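Local coordinates for protein pseudoaglycone deacetylase Dbv21 (Actinoplanes teichomyceticus, PDB 3DFI) that probably removes an acetyl group from the pseudoaglycone precursor during biosynthesis of the antibiotic A40926, acting as a zinc-binding deacetylase, at residues Q221-Y226 / K238-K243; L185-Y190 / S231-P236; S139-C144 / L169-E174. All coordinates share one frame; numbering follows the deposited sequence.

Interaction 1 (Q221-Y226 / K238-K243); sequences QAMKHY and KNLFAK
Met223 and Phe241 approach from opposite directions, and the thioether end of the methionine does most of the touching. Its first torsion sets CG anti to the carbonyl carbon and the chain runs out extended, until a bend at SD (chi3 57°) brings the terminal methyl against two side chains of helix 240-251, Phe241 and Leu240. There Met223 CE lies 3.6 Å from Phe241 CE2 and, tip to tip, 3.6 Å from Leu240 CD2. The sulfur itself stands 5.2 Å from the centroid of the Phe241 ring, with Met223 SD 72° off the ring normal. This is an oblique Met-aromatic contact, and it joins the C-terminal part of helix 213-223 to the start of helix 240-251 without any hydrogen bond between the two segments. Farther round the ring, Lys224 crosses Phe241 at about a right angle. Its aliphatic part is what meets the aromatic carbon, with Lys224 CG 4.0 Å from Phe241 CZ, while the rest of the lysine chain runs on extended past the ring; the residue is exposed. Phe220 meets the Phe241 ring with its plane turned by about 40°. Met223 is also backed by Val21 and Leu22 of helix 19-33, and Leu240 packs on Pro186.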
loop_
_atom_site.group_PDB
_atom_site.type_symbol
_atom_site.label_atom_id
_atom_site.label_comp_id
_atom_site.label_asym_id
_atom_site.label_seq_id
_atom_site.Cartn_x
_atom_site.Cartn_y
_atom_site.Cartn_z
ATOM N N GLN A 221 8.419 10.811 -8.034
ATOM C CA GLN A 221 7.580 11.974 -8.314
ATOM C C GLN A 221 6.176 11.817 -7.736
ATOM O O GLN A 221 5.648 12.735 -7.118
ATOM C CB GLN A 221 7.554 12.271 -9.825
ATOM C CG GLN A 221 6.894 13.597 -10.195
ATOM C CD GLN A 221 7.686 14.829 -9.749
ATOM O OE1 GLN A 221 8.923 14.851 -9.790
ATOM N NE2 GLN A 221 6.963 15.875 -9.344
ATOM N N ALA A 222 5.588 10.641 -7.916
ATOM C CA ALA A 222 4.309 10.308 -7.313
ATOM C C ALA A 222 4.323 10.423 -5.780
ATOM O O ALA A 222 3.364 10.946 -5.199
ATOM C CB ALA A 222 3.856 8.899 -7.756
ATOM N N MET A 223 5.395 9.938 -5.136
ATOM C CA MET A 223 5.539 10.018 -3.670
ATOM C C MET A 223 5.470 11.445 -3.098
ATOM O O MET A 223 4.969 11.648 -1.989
ATOM C CB MET A 223 6.844 9.371 -3.209
ATOM C CG MET A 223 6.858 7.840 -3.273
ATOM S SD MET A 223 8.526 7.213 -3.028
ATOM C CE MET A 223 8.883 7.954 -1.435
ATOM N N LYS A 224 5.987 12.416 -3.856
ATOM C CA LYS A 224 5.965 13.835 -3.469
ATOM C C LYS A 224 4.547 14.349 -3.228
ATOM O O LYS A 224 4.351 15.276 -2.440
ATOM C CB LYS A 224 6.652 14.699 -4.526
ATOM C CG LYS A 224 8.133 14.414 -4.680
ATOM C CD LYS A 224 8.751 15.248 -5.789
ATOM C CE LYS A 224 10.178 14.794 -6.078
ATOM N NZ LYS A 224 10.870 15.728 -7.011
ATOM N N HIS A 225 3.555 13.727 -3.873
ATOM C CA HIS A 225 2.177 14.174 -3.712
ATOM C C HIS A 225 1.580 13.932 -2.329
ATOM O O HIS A 225 0.729 14.698 -1.890
ATOM C CB HIS A 225 1.275 13.660 -4.824
ATOM C CG HIS A 225 1.407 14.449 -6.083
ATOM N ND1 HIS A 225 1.046 15.779 -6.159
ATOM C CD2 HIS A 225 1.890 14.118 -7.305
ATOM C CE1 HIS A 225 1.289 16.231 -7.378
ATOM N NE2 HIS A 225 1.809 15.246 -8.091
ATOM N N TYR A 226 2.069 12.915 -1.622
ATOM C CA TYR A 226 1.589 12.638 -0.261
ATOM C C TYR A 226 2.329 13.502 0.764
ATOM O O TYR A 226 3.009 12.980 1.651
ATOM C CB TYR A 226 1.785 11.175 0.089
ATOM C CG TYR A 226 1.052 10.214 -0.793
ATOM C CD1 TYR A 226 -0.313 9.984 -0.626
ATOM C CD2 TYR A 226 1.729 9.496 -1.780
ATOM C CE1 TYR A 226 -1.014 9.060 -1.446
ATOM C CE2 TYR A 226 1.046 8.559 -2.600
ATOM C CZ TYR A 226 -0.326 8.348 -2.427
ATOM O OH TYR A 226 -1.008 7.423 -3.226
ATOM N N LYS A 238 15.379 12.666 7.649
ATOM C CA LYS A 238 14.876 11.389 7.123
ATOM C C LYS A 238 15.501 11.241 5.710
ATOM O O LYS A 238 15.580 12.218 4.959
ATOM C CB LYS A 238 13.310 11.349 7.059
ATOM N N ASN A 239 16.007 10.030 5.322
ATOM C CA ASN A 239 16.767 10.039 4.073
ATOM C C ASN A 239 15.904 9.623 2.911
ATOM O O ASN A 239 16.428 9.082 1.949
ATOM C CB ASN A 239 18.080 9.152 4.180
ATOM N N LEU A 240 14.600 9.944 2.965
ATOM C CA LEU A 240 13.613 9.075 2.327
ATOM C C LEU A 240 14.021 8.548 0.956
ATOM O O LEU A 240 14.227 7.349 0.816
ATOM C CB LEU A 240 12.188 9.656 2.323
ATOM C CG LEU A 240 11.134 8.680 1.841
ATOM C CD1 LEU A 240 11.133 7.411 2.721
ATOM C CD2 LEU A 240 9.771 9.352 1.795
ATOM N N PHE A 241 14.184 9.435 -0.028
ATOM C CA PHE A 241 14.517 8.992 -1.394
ATOM C C PHE A 241 15.870 8.288 -1.469
ATOM O O PHE A 241 15.988 7.241 -2.096
ATOM C CB PHE A 241 14.439 10.152 -2.392
ATOM C CG PHE A 241 13.054 10.731 -2.533
ATOM C CD1 PHE A 241 12.799 12.038 -2.152
ATOM C CD2 PHE A 241 12.007 9.965 -3.027
ATOM C CE1 PHE A 241 11.512 12.580 -2.267
ATOM C CE2 PHE A 241 10.722 10.502 -3.152
ATOM C CZ PHE A 241 10.477 11.803 -2.761
ATOM N N ALA A 242 16.889 8.889 -0.846
ATOM C CA ALA A 242 18.189 8.232 -0.667
ATOM C C ALA A 242 18.043 6.856 0.036
ATOM O O ALA A 242 18.565 5.838 -0.443
ATOM C CB ALA A 242 19.138 9.143 0.096
ATOM N N LYS A 243 17.306 6.828 1.147
ATOM C CA LYS A 243 17.099 5.613 1.921
ATOM C C LYS A 243 16.474 4.510 1.045
ATOM O O LYS A 243 16.911 3.343 1.082
ATOM C CB LYS A 243 16.210 5.927 3.132
ATOM C CG LYS A 243 16.060 4.803 4.162
ATOM C CD LYS A 243 17.296 4.713 5.085
ATOM C CE LYS A 243 17.178 3.531 6.058
ATOM N NZ LYS A 243 18.466 3.188 6.754
#

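Interaction 2 (L185-Y190 / S231-P236); sequences LPYAAY and SVLDGP
The backbones of 185-190 and 231-236 come nearest at Pro186 and Leu233, whose CA atoms are 8.0 Å apart, and no hydrogen bond passes between them. The first segment carries a cis peptide bond before Pro186 and then winds into the short, weakly bonded helix 187-190, where Ala189 N donates to Pro186 O at 2.7 Å. The second is the end of helix 227-233, from which Asp234 is the first residue to leave helical geometry. Leu233 supplies the whole of its side of the contact. With CG anti to its carbonyl carbon (chi1 -64°) and the chain carried onward at chi2 175°, its isobutyl fork is presented to both Pro186 and Tyr187, crossing each at about a right angle. Leu233 CD2 rests 4.0 Å from Pro186 CG, while the other branch, Leu233 CD1, lies 4.0 Å from Tyr187 OH, a van der Waals contact of a methyl with the phenol oxygen. The two partners are themselves fitted together, since Pro186 CD sits 3.9 Å above the plane of the Tyr187 ring and over its centre, a CH-pi arrangement that covers one face. The contact lies beside the metal site: the side chain of Tyr187 is about 5 Å from the zinc ion and touches Asp19, one of the zinc ligands. Leu22 of helix 19-33 adds apolar cover against Leu233. Past the hydroxyl, the leucine also reaches the carbon part of the ring, where Leu233 CD2 approaches Tyr187 CE1 obliquely at 4.2 Å.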
loop_
_atom_site.group_PDB
_atom_site.type_symbol
_atom_site.label_atom_id
_atom_site.label_comp_id
_atom_site.label_asym_id
_atom_site.label_seq_id
_atom_site.Cartn_x
_atom_site.Cartn_y
_atom_site.Cartn_z
ATOM N N LEU A 185 7.126 -0.177 2.618
ATOM C CA LEU A 185 8.205 0.821 2.633
ATOM C C LEU A 185 7.674 2.152 3.173
ATOM O O LEU A 185 6.526 2.454 2.984
ATOM C CB LEU A 185 8.822 0.984 1.236
ATOM C CG LEU A 185 9.683 -0.187 0.730
ATOM C CD1 LEU A 185 10.034 -0.051 -0.764
ATOM C CD2 LEU A 185 10.942 -0.359 1.608
ATOM N N PRO A 186 8.529 2.956 3.826
ATOM C CA PRO A 186 9.962 2.749 4.047
ATOM C C PRO A 186 10.268 1.829 5.222
ATOM O O PRO A 186 11.434 1.547 5.505
ATOM C CB PRO A 186 10.463 4.163 4.377
ATOM C CG PRO A 186 9.291 4.833 5.045
ATOM C CD PRO A 186 8.055 4.237 4.395
ATOM N N TYR A 187 9.223 1.357 5.886
ATOM C CA TYR A 187 9.351 0.568 7.118
ATOM C C TYR A 187 10.414 -0.543 7.067
ATOM O O TYR A 187 11.215 -0.674 7.995
ATOM C CB TYR A 187 7.963 0.109 7.588
ATOM C CG TYR A 187 6.952 1.262 7.416
ATOM C CD1 TYR A 187 7.065 2.441 8.204
ATOM C CD2 TYR A 187 5.963 1.231 6.417
ATOM C CE1 TYR A 187 6.203 3.529 8.038
ATOM C CE2 TYR A 187 5.072 2.320 6.255
ATOM C CZ TYR A 187 5.208 3.463 7.071
ATOM O OH TYR A 187 4.357 4.544 6.945
ATOM N N ALA A 188 10.467 -1.278 5.956
ATOM C CA ALA A 188 11.457 -2.363 5.773
ATOM C C ALA A 188 12.887 -1.861 5.633
ATOM O O ALA A 188 13.822 -2.607 5.894
ATOM C CB ALA A 188 11.098 -3.233 4.594
ATOM N N ALA A 189 13.072 -0.595 5.247
ATOM C CA ALA A 189 14.447 -0.044 5.187
ATOM C C ALA A 189 15.059 0.174 6.561
ATOM O O ALA A 189 16.270 0.319 6.679
ATOM C CB ALA A 189 14.509 1.242 4.358
ATOM N N TYR A 190 14.229 0.178 7.597
ATOM C CA TYR A 190 14.700 0.434 8.957
ATOM C C TYR A 190 14.783 -0.826 9.812
ATOM O O TYR A 190 15.726 -0.986 10.580
ATOM C CB TYR A 190 13.832 1.499 9.649
ATOM C CG TYR A 190 13.878 2.861 8.983
ATOM C CD1 TYR A 190 14.907 3.779 9.273
ATOM C CD2 TYR A 190 12.897 3.237 8.080
ATOM C CE1 TYR A 190 14.957 5.049 8.652
ATOM C CE2 TYR A 190 12.927 4.503 7.449
ATOM C CZ TYR A 190 13.959 5.397 7.736
ATOM O OH TYR A 190 13.968 6.633 7.104
ATOM N N SER A 231 5.629 14.758 5.331
ATOM C CA SER A 231 6.087 15.735 6.323
ATOM C C SER A 231 6.693 15.032 7.568
ATOM O O SER A 231 7.464 15.641 8.317
ATOM C CB SER A 231 5.031 16.803 6.662
ATOM O OG SER A 231 4.055 16.317 7.543
ATOM N N VAL A 232 6.347 13.747 7.747
ATOM C CA VAL A 232 6.972 12.872 8.759
ATOM C C VAL A 232 8.023 11.943 8.125
ATOM O O VAL A 232 9.148 11.872 8.588
ATOM C CB VAL A 232 5.911 12.009 9.539
ATOM C CG1 VAL A 232 6.597 11.071 10.564
ATOM C CG2 VAL A 232 4.912 12.909 10.261
ATOM N N LEU A 233 7.639 11.229 7.070
ATOM C CA LEU A 233 8.502 10.221 6.446
ATOM C C LEU A 233 9.724 10.825 5.743
ATOM O O LEU A 233 10.762 10.166 5.621
ATOM C CB LEU A 233 7.700 9.332 5.481
ATOM C CG LEU A 233 6.609 8.460 6.120
ATOM C CD1 LEU A 233 5.799 7.709 5.029
ATOM C CD2 LEU A 233 7.204 7.467 7.153
ATOM N N ASP A 234 9.595 12.071 5.289
ATOM C CA ASP A 234 10.714 12.816 4.685
ATOM C C ASP A 234 10.919 14.142 5.427
ATOM O O ASP A 234 11.229 15.191 4.834
ATOM C CB ASP A 234 10.510 13.020 3.169
ATOM C CG ASP A 234 11.785 13.508 2.455
ATOM O OD1 ASP A 234 11.726 14.425 1.630
ATOM O OD2 ASP A 234 12.938 12.901 2.776
ATOM N N GLY A 235 10.722 14.056 6.744
ATOM C CA GLY A 235 10.973 15.136 7.673
ATOM C C GLY A 235 12.477 15.464 7.683
ATOM O O GLY A 235 13.257 14.790 6.996
ATOM N N PRO A 236 12.884 16.505 8.437
ATOM C CA PRO A 236 14.309 16.852 8.452
ATOM C C PRO A 236 15.213 15.679 8.860
ATOM O O PRO A 236 14.953 15.074 10.032
ATOM C CB PRO A 236 14.401 18.002 9.478
ATOM C CG PRO A 236 13.082 18.107 10.132
ATOM C CD PRO A 236 12.073 17.435 9.258
#

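Interaction 3 (S139-C144 / L169-E174); sequences SMIAEC and LLAARE
The shortest polar bond here, Cys144 N to Met140 O at 2.8 Å, lies within helix 126-144 and closes the turn from which Ile141 reaches across to Ala171 and Ala172. No hydrogen bond passes between 139-144 and 169-174; a single isoleucine branch makes the contact. CG1 of Ile141 is anti to the carbonyl carbon (chi1 -65°) and CD1 continues extended from it (chi2 172°), which drives the tip straight at the neighbouring helix. That tip lands on the backbone between the two alanines: Ile141 CD1 is 4.0 Å from Ala171 O and 4.0 Å from Ala172 N, thus lying against their shared peptide group. The Ala171 methyl points toward the isoleucine and completes the seat, with CB 4.2 Å from Ile141 CD1. Helix 159-174 is the crossover of a beta-alpha-beta unit linking the parallel neighbours 148-152 and 179-182, while helix 126-144 leads into the first of these strands, so the contact lies between two helices of the alpha/beta fold. Leu11 of strand 9-14 packs against Ile141, and Ile137 and Glu138 extend the interface along Ala171. Glu174 and Arg134 make only a long, weak ion pair. The nearest CA atoms, of Ile141 and Ala172, are 7.8 Å apart, a spacing that the small alanine side chains permit. With all three touching residues buried and no polar bond between the segments, cohesion between them probably comes from dispersion forces and the exclusion of water, with one methyl resting on a peptide group.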
loop_
_atom_site.group_PDB
_atom_site.type_symbol
_atom_site.label_atom_id
_atom_site.label_comp_id
_atom_site.label_asym_id
_atom_site.label_seq_id
_atom_site.Cartn_x
_atom_site.Cartn_y
_atom_site.Cartn_z
ATOM N N SER A 139 -16.044 -7.472 -3.551
ATOM C CA SER A 139 -16.834 -6.612 -4.445
ATOM C C SER A 139 -15.909 -5.893 -5.435
ATOM O O SER A 139 -16.214 -5.818 -6.623
ATOM C CB SER A 139 -17.637 -5.583 -3.642
ATOM O OG SER A 139 -18.574 -6.227 -2.813
ATOM N N MET A 140 -14.772 -5.401 -4.949
ATOM C CA MET A 140 -13.778 -4.761 -5.815
ATOM C C MET A 140 -13.160 -5.716 -6.874
ATOM O O MET A 140 -13.003 -5.341 -8.042
ATOM C CB MET A 140 -12.703 -4.042 -4.982
ATOM C CG MET A 140 -11.929 -2.961 -5.739
ATOM S SD MET A 140 -12.921 -1.456 -6.088
ATOM C CE MET A 140 -13.672 -1.758 -7.650
ATOM N N ILE A 141 -12.850 -6.951 -6.476
ATOM C CA ILE A 141 -12.360 -7.975 -7.417
ATOM C C ILE A 141 -13.373 -8.299 -8.523
ATOM O O ILE A 141 -13.023 -8.336 -9.699
ATOM C CB ILE A 141 -11.945 -9.262 -6.678
ATOM C CG1 ILE A 141 -10.729 -8.973 -5.776
ATOM C CG2 ILE A 141 -11.711 -10.434 -7.681
ATOM C CD1 ILE A 141 -10.342 -10.110 -4.858
ATOM N N ALA A 142 -14.627 -8.524 -8.141
ATOM C CA ALA A 142 -15.676 -8.785 -9.106
ATOM C C ALA A 142 -15.748 -7.636 -10.113
ATOM O O ALA A 142 -15.844 -7.847 -11.318
ATOM C CB ALA A 142 -17.007 -8.963 -8.390
ATOM N N GLU A 143 -15.662 -6.413 -9.606
ATOM C CA GLU A 143 -15.785 -5.229 -10.436
ATOM C C GLU A 143 -14.578 -4.996 -11.365
ATOM O O GLU A 143 -14.760 -4.636 -12.531
ATOM C CB GLU A 143 -16.003 -4.006 -9.546
ATOM C CG GLU A 143 -16.579 -2.831 -10.286
ATOM C CD GLU A 143 -16.921 -1.690 -9.355
ATOM O OE1 GLU A 143 -16.135 -0.714 -9.321
ATOM O OE2 GLU A 143 -17.967 -1.791 -8.660
ATOM N N CYS A 144 -13.364 -5.202 -10.854
ATOM C CA CYS A 144 -12.139 -4.855 -11.597
ATOM C C CYS A 144 -11.574 -6.028 -12.433
ATOM O O CYS A 144 -10.685 -5.833 -13.265
ATOM C CB CYS A 144 -11.065 -4.297 -10.638
ATOM S SG CYS A 144 -11.399 -2.577 -10.041
ATOM N N LEU A 169 -6.112 -11.784 1.641
ATOM C CA LEU A 169 -5.818 -13.224 1.460
ATOM C C LEU A 169 -7.079 -14.079 1.321
ATOM O O LEU A 169 -7.161 -14.958 0.460
ATOM C CB LEU A 169 -4.946 -13.754 2.602
ATOM C CG LEU A 169 -3.484 -13.271 2.582
ATOM C CD1 LEU A 169 -2.877 -13.328 3.982
ATOM C CD2 LEU A 169 -2.650 -14.122 1.595
ATOM N N LEU A 170 -8.054 -13.827 2.184
ATOM C CA LEU A 170 -9.366 -14.490 2.105
ATOM C C LEU A 170 -10.146 -14.172 0.809
ATOM O O LEU A 170 -10.749 -15.059 0.186
ATOM C CB LEU A 170 -10.208 -14.104 3.335
ATOM C CG LEU A 170 -9.815 -14.748 4.669
ATOM C CD1 LEU A 170 -10.440 -13.987 5.831
ATOM C CD2 LEU A 170 -10.191 -16.235 4.715
ATOM N N ALA A 171 -10.144 -12.900 0.423
ATOM C CA ALA A 171 -10.916 -12.451 -0.735
ATOM C C ALA A 171 -10.348 -12.979 -2.060
ATOM O O ALA A 171 -11.104 -13.468 -2.898
ATOM C CB ALA A 171 -11.047 -10.909 -0.752
ATOM N N ALA A 172 -9.029 -12.861 -2.250
ATOM C CA ALA A 172 -8.357 -13.370 -3.461
ATOM C C ALA A 172 -8.435 -14.902 -3.601
ATOM O O ALA A 172 -8.536 -15.431 -4.709
ATOM C CB ALA A 172 -6.882 -12.888 -3.525
ATOM N N ARG A 173 -8.383 -15.608 -2.473
ATOM C CA ARG A 173 -8.517 -17.066 -2.452
ATOM C C ARG A 173 -9.937 -17.494 -2.797
ATOM O O ARG A 173 -10.143 -18.490 -3.505
ATOM C CB ARG A 173 -8.095 -17.637 -1.089
ATOM C CG ARG A 173 -8.102 -19.180 -0.988
ATOM C CD ARG A 173 -7.769 -19.682 0.429
ATOM N NE ARG A 173 -6.483 -19.148 0.910
ATOM C CZ ARG A 173 -6.343 -18.424 2.021
ATOM N NH1 ARG A 173 -7.400 -18.188 2.798
ATOM N NH2 ARG A 173 -5.151 -17.930 2.358
ATOM N N GLU A 174 -10.918 -16.754 -2.285
ATOM C CA GLU A 174 -12.324 -17.036 -2.574
ATOM C C GLU A 174 -12.557 -16.881 -4.068
ATOM O O GLU A 174 -13.236 -17.709 -4.682
ATOM C CB GLU A 174 -13.252 -16.084 -1.791
ATOM C CG GLU A 174 -14.782 -16.295 -2.021
ATOM C CD GLU A 174 -15.309 -17.639 -1.508
ATOM O OE1 GLU A 174 -16.468 -17.988 -1.820
ATOM O OE2 GLU A 174 -14.569 -18.359 -0.803
#

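Interactions 1 and 2 belong to one region: their centres are 8 Å apart, their segments alternate along the chain, and they touch directly. Helices 213-223, 227-233 and 240-251 follow one another, so together the two contacts tie this run of helices to the segment 185-190 near the zinc site. Both are partly buried, and both involve aromatic rings, with a sulfur partner in interaction 1 and a proline and leucine in interaction 2. Interaction 3 lies across the chain's centre, 31 Å from interaction 1 and 30 Å from interaction 2 by centres. Its touching residues are all buried, and an aliphatic tip meets backbone and an alanine methyl, remote from the metal.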